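Local coordinates for protein ATP-dependent 6-phosphofructokinase subunit beta (Saccharomyces cerevisiae, PDB 3O8O) that catalyses the ATP-dependent phosphorylation of fructose 6-phosphate to fructose 1,6-bisphosphate, the first committing step of glycolysis, under allosteric control by fructose 2,6-bisphosphate, at residues A496-H501 with Q731-E736; N527-E532 with R742-I747; G570-L575 with V590-I595; L575-S580 with I747-T752. One frame throughout, in Å; residues are numbered along the deposited sequence.

Contact 1 (A496-H501 with Q731-E736)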
loop_
_atom_site.group_PDB
_atom_site.type_symbol
_atom_site.label_atom_id
_atom_site.label_comp_id
_atom_site.label_asym_id
_atom_site.label_seq_id
_atom_site.Cartn_x
_atom_site.Cartn_y
_atom_site.Cartn_z
ATOM N N ALA B 496 18.119 -22.716 2.448
ATOM C CA ALA B 496 18.810 -23.968 2.650
ATOM C C ALA B 496 20.058 -23.986 1.758
ATOM O O ALA B 496 21.014 -24.695 2.030
ATOM C CB ALA B 496 17.865 -25.123 2.324
ATOM N N PHE B 497 20.049 -23.201 0.692
ATOM C CA PHE B 497 21.205 -23.119 -0.193
ATOM C C PHE B 497 22.228 -22.368 0.645
ATOM O O PHE B 497 23.297 -22.881 0.933
ATOM C CB PHE B 497 20.852 -22.305 -1.440
ATOM C CG PHE B 497 21.954 -22.206 -2.463
ATOM C CD1 PHE B 497 22.351 -23.322 -3.188
ATOM C CD2 PHE B 497 22.499 -20.966 -2.804
ATOM C CE1 PHE B 497 23.260 -23.202 -4.248
ATOM C CE2 PHE B 497 23.411 -20.843 -3.868
ATOM C CZ PHE B 497 23.785 -21.959 -4.589
ATOM N N GLU B 498 21.864 -21.154 1.044
ATOM C CA GLU B 498 22.706 -20.296 1.858
ATOM C C GLU B 498 23.263 -21.067 3.042
ATOM O O GLU B 498 24.428 -20.877 3.419
ATOM C CB GLU B 498 21.891 -19.116 2.374
ATOM C CG GLU B 498 22.645 -18.178 3.274
ATOM C CD GLU B 498 23.677 -17.402 2.506
ATOM O OE1 GLU B 498 23.368 -17.042 1.354
ATOM O OE2 GLU B 498 24.780 -17.137 3.038
ATOM N N SER B 499 22.440 -21.924 3.645
ATOM C CA SER B 499 22.911 -22.702 4.777
ATOM C C SER B 499 24.138 -23.502 4.351
ATOM O O SER B 499 25.250 -23.276 4.862
ATOM C CB SER B 499 21.824 -23.637 5.278
ATOM O OG SER B 499 20.794 -22.899 5.900
ATOM N N LEU B 500 23.937 -24.425 3.412
ATOM C CA LEU B 500 25.018 -25.242 2.885
ATOM C C LEU B 500 26.241 -24.368 2.774
ATOM O O LEU B 500 27.275 -24.637 3.382
ATOM C CB LEU B 500 24.680 -25.743 1.490
ATOM C CG LEU B 500 25.771 -26.603 0.866
ATOM C CD1 LEU B 500 25.946 -27.827 1.734
ATOM C CD2 LEU B 500 25.407 -27.013 -0.530
ATOM N N HIS B 501 26.107 -23.305 1.990
ATOM C CA HIS B 501 27.205 -22.387 1.790
ATOM C C HIS B 501 27.836 -21.943 3.085
ATOM O O HIS B 501 29.047 -21.970 3.212
ATOM C CB HIS B 501 26.745 -21.176 1.015
ATOM C CG HIS B 501 27.673 -20.020 1.131
ATOM N ND1 HIS B 501 27.515 -19.042 2.084
ATOM C CD2 HIS B 501 28.790 -19.701 0.440
ATOM C CE1 HIS B 501 28.496 -18.162 1.974
ATOM N NE2 HIS B 501 29.283 -18.541 0.984
ATOM N N GLN B 731 31.114 -23.688 -6.146
ATOM C CA GLN B 731 31.021 -23.400 -7.580
ATOM C C GLN B 731 29.790 -22.529 -7.870
ATOM O O GLN B 731 29.899 -21.431 -8.445
ATOM C CB GLN B 731 30.953 -24.716 -8.369
ATOM C CG GLN B 731 30.787 -24.553 -9.877
ATOM C CD GLN B 731 31.636 -23.424 -10.453
ATOM O OE1 GLN B 731 32.832 -23.330 -10.181
ATOM N NE2 GLN B 731 31.015 -22.564 -11.262
ATOM N N LEU B 732 28.634 -23.042 -7.440
ATOM C CA LEU B 732 27.337 -22.396 -7.607
ATOM C C LEU B 732 27.266 -21.015 -6.964
ATOM O O LEU B 732 27.008 -20.012 -7.629
ATOM C CB LEU B 732 26.252 -23.290 -7.002
ATOM C CG LEU B 732 25.645 -24.442 -7.818
ATOM C CD1 LEU B 732 26.658 -25.006 -8.783
ATOM C CD2 LEU B 732 25.120 -25.526 -6.882
ATOM N N TYR B 733 27.507 -20.971 -5.660
ATOM C CA TYR B 733 27.437 -19.730 -4.898
ATOM C C TYR B 733 28.357 -18.632 -5.403
ATOM O O TYR B 733 28.013 -17.450 -5.348
ATOM C CB TYR B 733 27.763 -20.005 -3.429
ATOM C CG TYR B 733 27.200 -18.984 -2.476
ATOM C CD1 TYR B 733 26.049 -19.251 -1.738
ATOM C CD2 TYR B 733 27.796 -17.741 -2.333
ATOM C CE1 TYR B 733 25.502 -18.294 -0.874
ATOM C CE2 TYR B 733 27.260 -16.775 -1.475
ATOM C CZ TYR B 733 26.114 -17.058 -0.750
ATOM O OH TYR B 733 25.591 -16.112 0.100
ATOM N N ASP B 734 29.527 -19.021 -5.898
ATOM C CA ASP B 734 30.501 -18.036 -6.360
ATOM C C ASP B 734 30.448 -17.599 -7.812
ATOM O O ASP B 734 30.866 -16.486 -8.139
ATOM C CB ASP B 734 31.915 -18.517 -6.027
ATOM C CG ASP B 734 32.181 -18.541 -4.532
ATOM O OD1 ASP B 734 31.943 -17.506 -3.878
ATOM O OD2 ASP B 734 32.627 -19.586 -4.005
ATOM N N TYR B 735 29.911 -18.445 -8.681
ATOM C CA TYR B 735 29.868 -18.106 -10.100
ATOM C C TYR B 735 28.514 -18.227 -10.799
ATOM O O TYR B 735 28.283 -17.593 -11.832
ATOM C CB TYR B 735 30.884 -18.977 -10.832
ATOM C CG TYR B 735 32.288 -18.842 -10.300
ATOM C CD1 TYR B 735 33.059 -19.970 -10.001
ATOM C CD2 TYR B 735 32.861 -17.584 -10.121
ATOM C CE1 TYR B 735 34.359 -19.846 -9.546
ATOM C CE2 TYR B 735 34.164 -17.453 -9.660
ATOM C CZ TYR B 735 34.907 -18.585 -9.380
ATOM O OH TYR B 735 36.212 -18.446 -8.965
ATOM N N GLU B 736 27.624 -19.035 -10.243
ATOM C CA GLU B 736 26.341 -19.245 -10.864
ATOM C C GLU B 736 25.166 -18.691 -10.073
ATOM O O GLU B 736 24.015 -18.923 -10.415
ATOM C CB GLU B 736 26.172 -20.743 -11.093
ATOM C CG GLU B 736 27.354 -21.358 -11.818
ATOM C CD GLU B 736 27.104 -22.788 -12.239
ATOM O OE1 GLU B 736 26.078 -23.052 -12.905
ATOM O OE2 GLU B 736 27.933 -23.647 -11.911
#
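Y733 and H501 stack face to face, and this pair is the tightly packed part of the meeting between helices 494-504 and 729-736. The ring centroids of H501 and Y733 lie 3.5 Å apart with planes only 12° from parallel, so the imidazole sits over the middle of the phenol ring. Y733 gets there with its CG anti to the backbone N (chi1 -156°), which sends the ring across the gap between axes 10.7 Å apart. The far end of the same ring is fixed by a polar contact: Y733 OH donates to OE1 of E498 at 2.7 Å, and OE1 receives it on its syn lone pair, the side of the other carboxylate oxygen. The carboxylate stands steeply, 76° from the ring plane.

F497 is held more loosely by Y733. Their planes are nearly parallel but slid apart, with centroids 5.9 Å from each other, and the F497 ring is met at its edge by L732, F497 CZ lying 3.7 Å from L732 CB. The contact thins toward exposed D734, whose OD1 is 5.6 Å from H501 NE2, too far for the two to touch. F497 also packs on L519 of strand 519-521. F497, H501 and Y733 thus form an aromatic cluster between two helices of the regulatory domain, close to its fructose 2,6-bisphosphate site.

Contact 2 (N527-E532 with R742-I747). With FDP (2,6-di-O-phosphono-beta-D-fructofuranose), chain L.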
loop_
_atom_site.group_PDB
_atom_site.type_symbol
_atom_site.label_atom_id
_atom_site.label_comp_id
_atom_site.label_asym_id
_atom_site.label_seq_id
_atom_site.Cartn_x
_atom_site.Cartn_y
_atom_site.Cartn_z
ATOM N N ASN B 527 13.913 -21.758 -7.668
ATOM C CA ASN B 527 14.926 -20.698 -7.715
ATOM C C ASN B 527 16.296 -21.083 -7.164
ATOM O O ASN B 527 17.195 -20.240 -7.058
ATOM C CB ASN B 527 14.423 -19.452 -6.959
ATOM C CG ASN B 527 14.201 -19.706 -5.463
ATOM O OD1 ASN B 527 13.600 -20.707 -5.063
ATOM N ND2 ASN B 527 14.668 -18.785 -4.639
ATOM N N VAL B 528 16.454 -22.350 -6.807
ATOM C CA VAL B 528 17.717 -22.807 -6.259
ATOM C C VAL B 528 18.664 -23.271 -7.348
ATOM O O VAL B 528 18.381 -24.243 -8.043
ATOM C CB VAL B 528 17.500 -23.940 -5.292
ATOM C CG1 VAL B 528 18.838 -24.475 -4.821
ATOM C CG2 VAL B 528 16.686 -23.444 -4.121
ATOM N N PRO B 529 19.820 -22.596 -7.487
ATOM C CA PRO B 529 20.842 -22.899 -8.487
ATOM C C PRO B 529 21.304 -24.332 -8.393
ATOM O O PRO B 529 21.281 -24.912 -7.324
ATOM C CB PRO B 529 21.970 -21.936 -8.134
ATOM C CG PRO B 529 21.286 -20.824 -7.453
ATOM C CD PRO B 529 20.301 -21.538 -6.583
ATOM N N GLY B 530 21.721 -24.899 -9.517
ATOM C CA GLY B 530 22.216 -26.256 -9.507
ATOM C C GLY B 530 21.209 -27.324 -9.852
ATOM O O GLY B 530 21.464 -28.502 -9.635
ATOM N N THR B 531 20.051 -26.944 -10.368
ATOM C CA THR B 531 19.063 -27.955 -10.738
ATOM C C THR B 531 18.029 -27.340 -11.661
ATOM O O THR B 531 17.974 -26.126 -11.817
ATOM C CB THR B 531 18.360 -28.581 -9.480
ATOM O OG1 THR B 531 17.586 -29.716 -9.882
ATOM C CG2 THR B 531 17.436 -27.575 -8.807
ATOM N N GLU B 532 17.228 -28.183 -12.295
ATOM C CA GLU B 532 16.194 -27.703 -13.201
ATOM C C GLU B 532 14.861 -28.054 -12.597
ATOM O O GLU B 532 13.819 -27.743 -13.161
ATOM C CB GLU B 532 16.305 -28.367 -14.569
ATOM C CG GLU B 532 17.649 -28.197 -15.219
ATOM C CD GLU B 532 17.680 -28.746 -16.620
ATOM O OE1 GLU B 532 17.388 -29.955 -16.799
ATOM O OE2 GLU B 532 18.000 -27.956 -17.537
ATOM N N ARG B 742 18.323 -14.044 -4.489
ATOM C CA ARG B 742 17.989 -15.438 -4.231
ATOM C C ARG B 742 17.652 -16.304 -5.418
ATOM O O ARG B 742 16.633 -16.977 -5.408
ATOM C CB ARG B 742 16.844 -15.561 -3.219
ATOM C CG ARG B 742 17.123 -14.935 -1.862
ATOM C CD ARG B 742 16.237 -15.562 -0.834
ATOM N NE ARG B 742 14.932 -15.744 -1.422
ATOM C CZ ARG B 742 14.131 -16.762 -1.167
ATOM N NH1 ARG B 742 12.947 -16.838 -1.772
ATOM N NH2 ARG B 742 14.512 -17.693 -0.312
ATOM N N MET B 743 18.494 -16.297 -6.443
ATOM C CA MET B 743 18.259 -17.174 -7.578
ATOM C C MET B 743 19.370 -17.221 -8.607
ATOM O O MET B 743 20.210 -16.336 -8.674
ATOM C CB MET B 743 16.944 -16.847 -8.236
ATOM C CG MET B 743 16.921 -15.703 -9.157
ATOM S SD MET B 743 15.211 -15.864 -9.688
ATOM C CE MET B 743 15.268 -17.259 -10.818
ATOM N N PRO B 744 19.384 -18.272 -9.430
ATOM C CA PRO B 744 20.394 -18.477 -10.462
ATOM C C PRO B 744 20.648 -17.284 -11.341
ATOM O O PRO B 744 19.762 -16.469 -11.562
ATOM C CB PRO B 744 19.853 -19.670 -11.241
ATOM C CG PRO B 744 18.406 -19.551 -11.065
ATOM C CD PRO B 744 18.287 -19.231 -9.611
ATOM N N LYS B 745 21.873 -17.193 -11.844
ATOM C CA LYS B 745 22.270 -16.099 -12.715
ATOM C C LYS B 745 21.718 -16.333 -14.117
ATOM O O LYS B 745 21.402 -15.399 -14.838
ATOM C CB LYS B 745 23.803 -15.996 -12.747
ATOM C CG LYS B 745 24.334 -14.593 -13.009
ATOM N N VAL B 746 21.578 -17.589 -14.491
ATOM C CA VAL B 746 21.073 -17.918 -15.810
ATOM C C VAL B 746 19.672 -18.524 -15.699
ATOM O O VAL B 746 19.468 -19.444 -14.910
ATOM C CB VAL B 746 22.005 -18.966 -16.503
ATOM C CG1 VAL B 746 21.430 -19.366 -17.813
ATOM C CG2 VAL B 746 23.387 -18.411 -16.722
ATOM N N ILE B 747 18.708 -18.017 -16.468
ATOM C CA ILE B 747 17.366 -18.595 -16.443
ATOM C C ILE B 747 17.266 -19.632 -17.543
ATOM O O ILE B 747 17.688 -19.371 -18.667
ATOM C CB ILE B 747 16.275 -17.550 -16.666
ATOM C CG1 ILE B 747 16.783 -16.428 -17.559
ATOM C CG2 ILE B 747 15.812 -17.016 -15.334
ATOM C CD1 ILE B 747 15.693 -15.441 -17.922
HETATM P P1 FDP L . 10.800 -18.729 -1.991
HETATM O O1P FDP L . 12.046 -19.054 -1.264
HETATM O O2P FDP L . 10.403 -19.891 -3.029
HETATM O O3P FDP L . 10.958 -17.386 -2.868
HETATM O O1 FDP L . 6.888 -17.530 -3.381
HETATM C C1 FDP L . 8.211 -17.601 -2.840
HETATM C C2 FDP L . 8.201 -18.346 -1.504
HETATM O O2 FDP L . 9.530 -18.553 -1.013
HETATM C C3 FDP L . 7.443 -19.668 -1.643
HETATM O O3 FDP L . 8.373 -20.744 -1.502
HETATM C C4 FDP L . 6.504 -19.642 -0.440
HETATM O O4 FDP L . 5.316 -20.362 -0.777
HETATM C C5 FDP L . 6.208 -18.149 -0.374
HETATM O O5 FDP L . 7.510 -17.570 -0.518
HETATM C C6 FDP L . 5.598 -17.675 0.947
HETATM O O6 FDP L . 6.552 -17.778 2.009
HETATM P P2 FDP L . 6.344 -16.971 3.387
HETATM O O4P FDP L . 7.552 -17.018 4.239
HETATM O O5P FDP L . 5.926 -15.466 3.005
HETATM O O6P FDP L . 5.056 -17.634 4.085
#
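N527 lays its amide nitrogen over one face of the R742 guanidinium, with ND2 3.9 Å above the plane, displaced toward the rim, and the two flat groups 55° apart. The same ND2 is tied to the backbone of R742, donating to its carbonyl O at 2.8 Å with an N-H...O angle of 155°. This bond, with the hydrogen bond between T523 OG1 and N527 OD1, fixes the rotation of the amide.

R742 reaches the activator with its guanidinium edge. Its chain, bent at chi3, brings that edge to the 2-phosphate, and R742 NH2 makes a weak bond to O1P of the bisphosphate at 3.0 Å; the still closer approach of NH1 is doubtful. E495 forms a salt bridge with R742 NH2, and R465, close to R742, also bonds the bisphosphate.

A CA-H...O contact and proline packing complete the join. M743 CA directs its hydrogen at N527 O, 3.3 Å away, and P529 CG rests 4.0 Å from P744 CD.

Both segments are loops, one running from strand 519-521 to helix 537-558 and the other from helix 729-736 to helix 750-760; F494 of helix 494-504 packs against N527, P529 and R742.

Contact 3 (G570-L575 with V590-I595)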
loop_
_atom_site.group_PDB
_atom_site.type_symbol
_atom_site.label_atom_id
_atom_site.label_comp_id
_atom_site.label_asym_id
_atom_site.label_seq_id
_atom_site.Cartn_x
_atom_site.Cartn_y
_atom_site.Cartn_z
ATOM N N GLY B 570 8.854 -15.630 -6.166
ATOM C CA GLY B 570 9.878 -14.620 -5.964
ATOM C C GLY B 570 10.400 -13.976 -7.250
ATOM O O GLY B 570 9.646 -13.353 -8.015
ATOM N N ASN B 571 11.690 -14.105 -7.512
ATOM C CA ASN B 571 12.221 -13.501 -8.711
ATOM C C ASN B 571 12.273 -14.472 -9.876
ATOM O O ASN B 571 12.826 -14.139 -10.945
ATOM C CB ASN B 571 13.621 -12.956 -8.456
ATOM C CG ASN B 571 13.631 -11.796 -7.497
ATOM O OD1 ASN B 571 12.799 -10.903 -7.579
ATOM N ND2 ASN B 571 14.589 -11.789 -6.601
ATOM N N SER B 572 11.719 -15.664 -9.677
ATOM C CA SER B 572 11.716 -16.676 -10.721
ATOM C C SER B 572 10.371 -16.798 -11.424
ATOM O O SER B 572 9.352 -17.096 -10.791
ATOM C CB SER B 572 12.090 -18.033 -10.152
ATOM O OG SER B 572 11.853 -19.031 -11.128
ATOM N N GLY B 573 10.386 -16.587 -12.739
ATOM C CA GLY B 573 9.173 -16.679 -13.533
ATOM C C GLY B 573 8.819 -18.104 -13.939
ATOM O O GLY B 573 7.904 -18.348 -14.728
ATOM N N TYR B 574 9.538 -19.059 -13.378
ATOM C CA TYR B 574 9.284 -20.440 -13.705
ATOM C C TYR B 574 7.807 -20.839 -13.542
ATOM O O TYR B 574 7.170 -21.308 -14.492
ATOM C CB TYR B 574 10.159 -21.342 -12.845
ATOM C CG TYR B 574 9.884 -22.797 -13.096
ATOM C CD1 TYR B 574 10.391 -23.446 -14.224
ATOM C CD2 TYR B 574 9.114 -23.525 -12.206
ATOM C CE1 TYR B 574 10.138 -24.789 -14.445
ATOM C CE2 TYR B 574 8.858 -24.844 -12.411
ATOM C CZ TYR B 574 9.371 -25.485 -13.523
ATOM O OH TYR B 574 9.146 -26.837 -13.654
ATOM N N LEU B 575 7.265 -20.653 -12.340
ATOM C CA LEU B 575 5.880 -21.025 -12.067
ATOM C C LEU B 575 4.854 -20.310 -12.939
ATOM O O LEU B 575 3.952 -20.936 -13.499
ATOM C CB LEU B 575 5.567 -20.796 -10.598
ATOM C CG LEU B 575 4.133 -21.106 -10.117
ATOM C CD1 LEU B 575 3.693 -22.555 -10.360
ATOM C CD2 LEU B 575 4.080 -20.791 -8.644
ATOM N N VAL B 590 6.525 -11.733 -15.869
ATOM C CA VAL B 590 7.508 -12.342 -14.978
ATOM C C VAL B 590 8.550 -11.391 -14.446
ATOM O O VAL B 590 8.832 -10.371 -15.051
ATOM C CB VAL B 590 8.197 -13.481 -15.661
ATOM C CG1 VAL B 590 7.220 -14.658 -15.761
ATOM C CG2 VAL B 590 8.681 -13.041 -17.043
ATOM N N PRO B 591 9.170 -11.733 -13.309
ATOM C CA PRO B 591 10.183 -10.861 -12.705
ATOM C C PRO B 591 11.320 -10.520 -13.626
ATOM O O PRO B 591 11.781 -9.388 -13.667
ATOM C CB PRO B 591 10.660 -11.656 -11.488
ATOM C CG PRO B 591 9.517 -12.607 -11.198
ATOM C CD PRO B 591 9.070 -13.011 -12.579
ATOM N N GLU B 592 11.778 -11.509 -14.370
ATOM C CA GLU B 592 12.893 -11.296 -15.266
ATOM C C GLU B 592 12.621 -10.287 -16.382
ATOM O O GLU B 592 13.546 -9.689 -16.909
ATOM C CB GLU B 592 13.326 -12.641 -15.833
ATOM C CG GLU B 592 13.587 -13.673 -14.725
ATOM C CD GLU B 592 12.432 -14.653 -14.524
ATOM O OE1 GLU B 592 11.279 -14.279 -14.833
ATOM O OE2 GLU B 592 12.678 -15.794 -14.047
ATOM N N GLU B 593 11.353 -10.078 -16.722
ATOM C CA GLU B 593 10.988 -9.145 -17.778
ATOM C C GLU B 593 10.386 -7.848 -17.295
ATOM O O GLU B 593 10.642 -6.792 -17.871
ATOM C CB GLU B 593 9.998 -9.774 -18.725
ATOM C CG GLU B 593 10.594 -10.719 -19.714
ATOM C CD GLU B 593 9.554 -11.169 -20.711
ATOM O OE1 GLU B 593 8.808 -10.295 -21.198
ATOM O OE2 GLU B 593 9.477 -12.381 -21.009
ATOM N N GLY B 594 9.561 -7.924 -16.260
ATOM C CA GLY B 594 8.930 -6.726 -15.732
ATOM C C GLY B 594 7.659 -6.427 -16.498
ATOM O O GLY B 594 7.197 -7.243 -17.307
ATOM N N ILE B 595 7.060 -5.274 -16.244
ATOM C CA ILE B 595 5.854 -4.922 -16.973
ATOM C C ILE B 595 6.065 -3.489 -17.431
ATOM O O ILE B 595 5.864 -2.548 -16.669
ATOM C CB ILE B 595 4.589 -4.970 -16.083
ATOM C CG1 ILE B 595 4.412 -6.338 -15.423
ATOM C CG2 ILE B 595 3.380 -4.666 -16.922
ATOM C CD1 ILE B 595 3.229 -6.385 -14.495
#
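P591 presses its ring against the loop at G570 and N571, and E592 beside it grips the backbone of G573. The proline atoms CG and CB each come within 3.3 Å of a carbonyl oxygen, CG against G570 O and CB against N571 O. The polar anchor is the N-H of G573, which points almost straight at OE2 of E592, at 2.8 Å and 173°, meeting the carboxylate on its syn side though 26° out of its plane. E592 reaches it because its chain folds back at chi2 (100°). V590 CG1 sits 3.6 Å from the bare CA of G573, whose lack of a side chain permits so close an approach.

In the next shell, G573 is the N-cap of helix 574-583, so the carboxylate of E592 probably also interacts favourably with the positive end of the helix dipole. An ST turn shapes the same corner: S572 OG accepts from Y574 N and is also hydrogen-bonded to S525 O. N571 is pinned through its side-chain amide to N629 and to M741 O. V590 O takes two bonds, from E593 N and G594 N, which hold the chain in a turn after V590.

Strand 561-567, helix 574-583 and strand 587-589 form a beta-alpha-beta crossover, and the contact joins the C-terminal ends of its two parallel strands, with strand 622-627 lying between them.

Contact 4 (L575-S580 with I747-T752)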
loop_
_atom_site.group_PDB
_atom_site.type_symbol
_atom_site.label_atom_id
_atom_site.label_comp_id
_atom_site.label_asym_id
_atom_site.label_seq_id
_atom_site.Cartn_x
_atom_site.Cartn_y
_atom_site.Cartn_z
ATOM N N LEU B 575 7.265 -20.653 -12.340
ATOM C CA LEU B 575 5.880 -21.025 -12.067
ATOM C C LEU B 575 4.854 -20.310 -12.939
ATOM O O LEU B 575 3.952 -20.936 -13.499
ATOM C CB LEU B 575 5.567 -20.796 -10.598
ATOM C CG LEU B 575 4.133 -21.106 -10.117
ATOM C CD1 LEU B 575 3.693 -22.555 -10.360
ATOM C CD2 LEU B 575 4.080 -20.791 -8.644
ATOM N N ALA B 576 4.980 -18.997 -13.061
ATOM C CA ALA B 576 4.040 -18.252 -13.886
ATOM C C ALA B 576 4.095 -18.741 -15.342
ATOM O O ALA B 576 3.060 -18.906 -15.993
ATOM C CB ALA B 576 4.367 -16.776 -13.815
ATOM N N THR B 577 5.307 -18.983 -15.838
ATOM C CA THR B 577 5.493 -19.431 -17.209
ATOM C C THR B 577 4.827 -20.745 -17.513
ATOM O O THR B 577 3.985 -20.818 -18.410
ATOM C CB THR B 577 6.966 -19.566 -17.583
ATOM O OG1 THR B 577 7.592 -18.275 -17.528
ATOM C CG2 THR B 577 7.093 -20.142 -18.987
ATOM N N TYR B 578 5.190 -21.785 -16.775
ATOM C CA TYR B 578 4.574 -23.076 -17.037
ATOM C C TYR B 578 3.086 -23.097 -16.735
ATOM O O TYR B 578 2.313 -23.736 -17.459
ATOM C CB TYR B 578 5.333 -24.208 -16.322
ATOM C CG TYR B 578 6.624 -24.499 -17.055
ATOM C CD1 TYR B 578 7.750 -23.693 -16.872
ATOM C CD2 TYR B 578 6.662 -25.443 -18.083
ATOM C CE1 TYR B 578 8.858 -23.808 -17.705
ATOM C CE2 TYR B 578 7.773 -25.561 -18.920
ATOM C CZ TYR B 578 8.854 -24.743 -18.726
ATOM O OH TYR B 578 9.925 -24.841 -19.567
ATOM N N ALA B 579 2.668 -22.379 -15.699
ATOM C CA ALA B 579 1.235 -22.337 -15.381
ATOM C C ALA B 579 0.524 -21.756 -16.613
ATOM O O ALA B 579 -0.446 -22.329 -17.162
ATOM C CB ALA B 579 0.987 -21.454 -14.157
ATOM N N SER B 580 1.043 -20.613 -17.038
ATOM C CA SER B 580 0.529 -19.928 -18.190
ATOM C C SER B 580 0.414 -20.904 -19.375
ATOM O O SER B 580 -0.647 -21.042 -19.995
ATOM C CB SER B 580 1.460 -18.767 -18.539
ATOM O OG SER B 580 1.148 -18.226 -19.812
ATOM N N ILE B 747 18.708 -18.017 -16.468
ATOM C CA ILE B 747 17.366 -18.595 -16.443
ATOM C C ILE B 747 17.266 -19.632 -17.543
ATOM O O ILE B 747 17.688 -19.371 -18.667
ATOM C CB ILE B 747 16.275 -17.550 -16.666
ATOM C CG1 ILE B 747 16.783 -16.428 -17.559
ATOM C CG2 ILE B 747 15.812 -17.016 -15.334
ATOM C CD1 ILE B 747 15.693 -15.441 -17.922
ATOM N N HIS B 748 16.709 -20.800 -17.241
ATOM C CA HIS B 748 16.641 -21.823 -18.255
ATOM C C HIS B 748 15.304 -22.071 -18.941
ATOM O O HIS B 748 15.108 -23.160 -19.496
ATOM C CB HIS B 748 17.183 -23.147 -17.704
ATOM C CG HIS B 748 16.289 -23.808 -16.700
ATOM N ND1 HIS B 748 16.430 -23.620 -15.339
ATOM C CD2 HIS B 748 15.251 -24.670 -16.855
ATOM C CE1 HIS B 748 15.521 -24.340 -14.698
ATOM N NE2 HIS B 748 14.792 -24.985 -15.595
ATOM N N TRP B 749 14.401 -21.089 -18.962
ATOM C CA TRP B 749 13.105 -21.341 -19.622
ATOM C C TRP B 749 12.548 -20.217 -20.471
ATOM O O TRP B 749 11.355 -20.214 -20.808
ATOM C CB TRP B 749 12.067 -21.713 -18.581
ATOM C CG TRP B 749 12.018 -20.671 -17.568
ATOM C CD1 TRP B 749 11.520 -19.402 -17.711
ATOM C CD2 TRP B 749 12.614 -20.726 -16.275
ATOM N NE1 TRP B 749 11.780 -18.657 -16.582
ATOM C CE2 TRP B 749 12.452 -19.444 -15.683
ATOM C CE3 TRP B 749 13.275 -21.729 -15.556
ATOM C CZ2 TRP B 749 12.930 -19.141 -14.408
ATOM C CZ3 TRP B 749 13.754 -21.428 -14.283
ATOM C CH2 TRP B 749 13.580 -20.141 -13.724
ATOM N N GLN B 750 13.420 -19.288 -20.844
ATOM C CA GLN B 750 13.022 -18.135 -21.635
ATOM C C GLN B 750 12.447 -18.536 -22.991
ATOM O O GLN B 750 11.628 -17.812 -23.560
ATOM C CB GLN B 750 14.227 -17.201 -21.814
ATOM C CG GLN B 750 13.849 -15.747 -22.090
ATOM C CD GLN B 750 13.121 -15.074 -20.913
ATOM O OE1 GLN B 750 12.558 -13.980 -21.060
ATOM N NE2 GLN B 750 13.141 -15.717 -19.745
ATOM N N ALA B 751 12.855 -19.699 -23.495
ATOM C CA ALA B 751 12.402 -20.173 -24.799
ATOM C C ALA B 751 10.938 -20.594 -24.834
ATOM O O ALA B 751 10.207 -20.316 -25.798
ATOM C CB ALA B 751 13.272 -21.320 -25.250
ATOM N N THR B 752 10.504 -21.266 -23.781
ATOM C CA THR B 752 9.126 -21.720 -23.755
ATOM C C THR B 752 8.175 -20.549 -23.563
ATOM O O THR B 752 6.990 -20.642 -23.872
ATOM C CB THR B 752 8.939 -22.802 -22.670
ATOM O OG1 THR B 752 8.054 -22.334 -21.647
ATOM C CG2 THR B 752 10.294 -23.170 -22.078
#
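T577 OG1, hydrogen-bonded to G573 O four residues earlier at the N-cap of its helix, faces W749 across the contact, 4.1 Å from the indole CD1. Here the crossover helix 574-583 of the alpha/beta regulatory domain meets the start of the C-terminal helix 750-760. Because OG1 is turned beside the backbone N (chi1 -64°) toward that carbonyl, the methyl of T577 is left to do the packing, and CG2 lies 3.6 Å from T752 OG1.

Y578 contributes a similar area. Its side chain leans over so that the hydroxyl end lies against T752, the two side chains meeting at about a right angle. W749 has its CG between its backbone N and carbonyl carbon (chi1 55°), which folds the indole back toward the helix, where Y574 meets it edge to face. Y574 also touches the ring of Y578, linking the aromatic groups. W749 CB approaches Y578 at the ring edge, in plane, 3.9 Å from CE1.

Along the chain from the N terminus, the first halves of contacts 1, 2, 3 and 4 come in that order. Contact 3 closes first, a short loop around helix 574-583, nested within the much longer loops of contacts 1 and 2. Contact 4 starts inside the contact 3 loop and ends far downstream, so it crosses contact 3. Contacts 1, 2 and 4 also cross one another, since 731-736, 742-747 and 747-752 return in succession. The C-terminal tail is thus laid from helix 494-504, beside the sheet holding strand 519-521, to helix 574-583, beside the parallel sheet holding strand 561-567, passing the bisphosphate at contact 2.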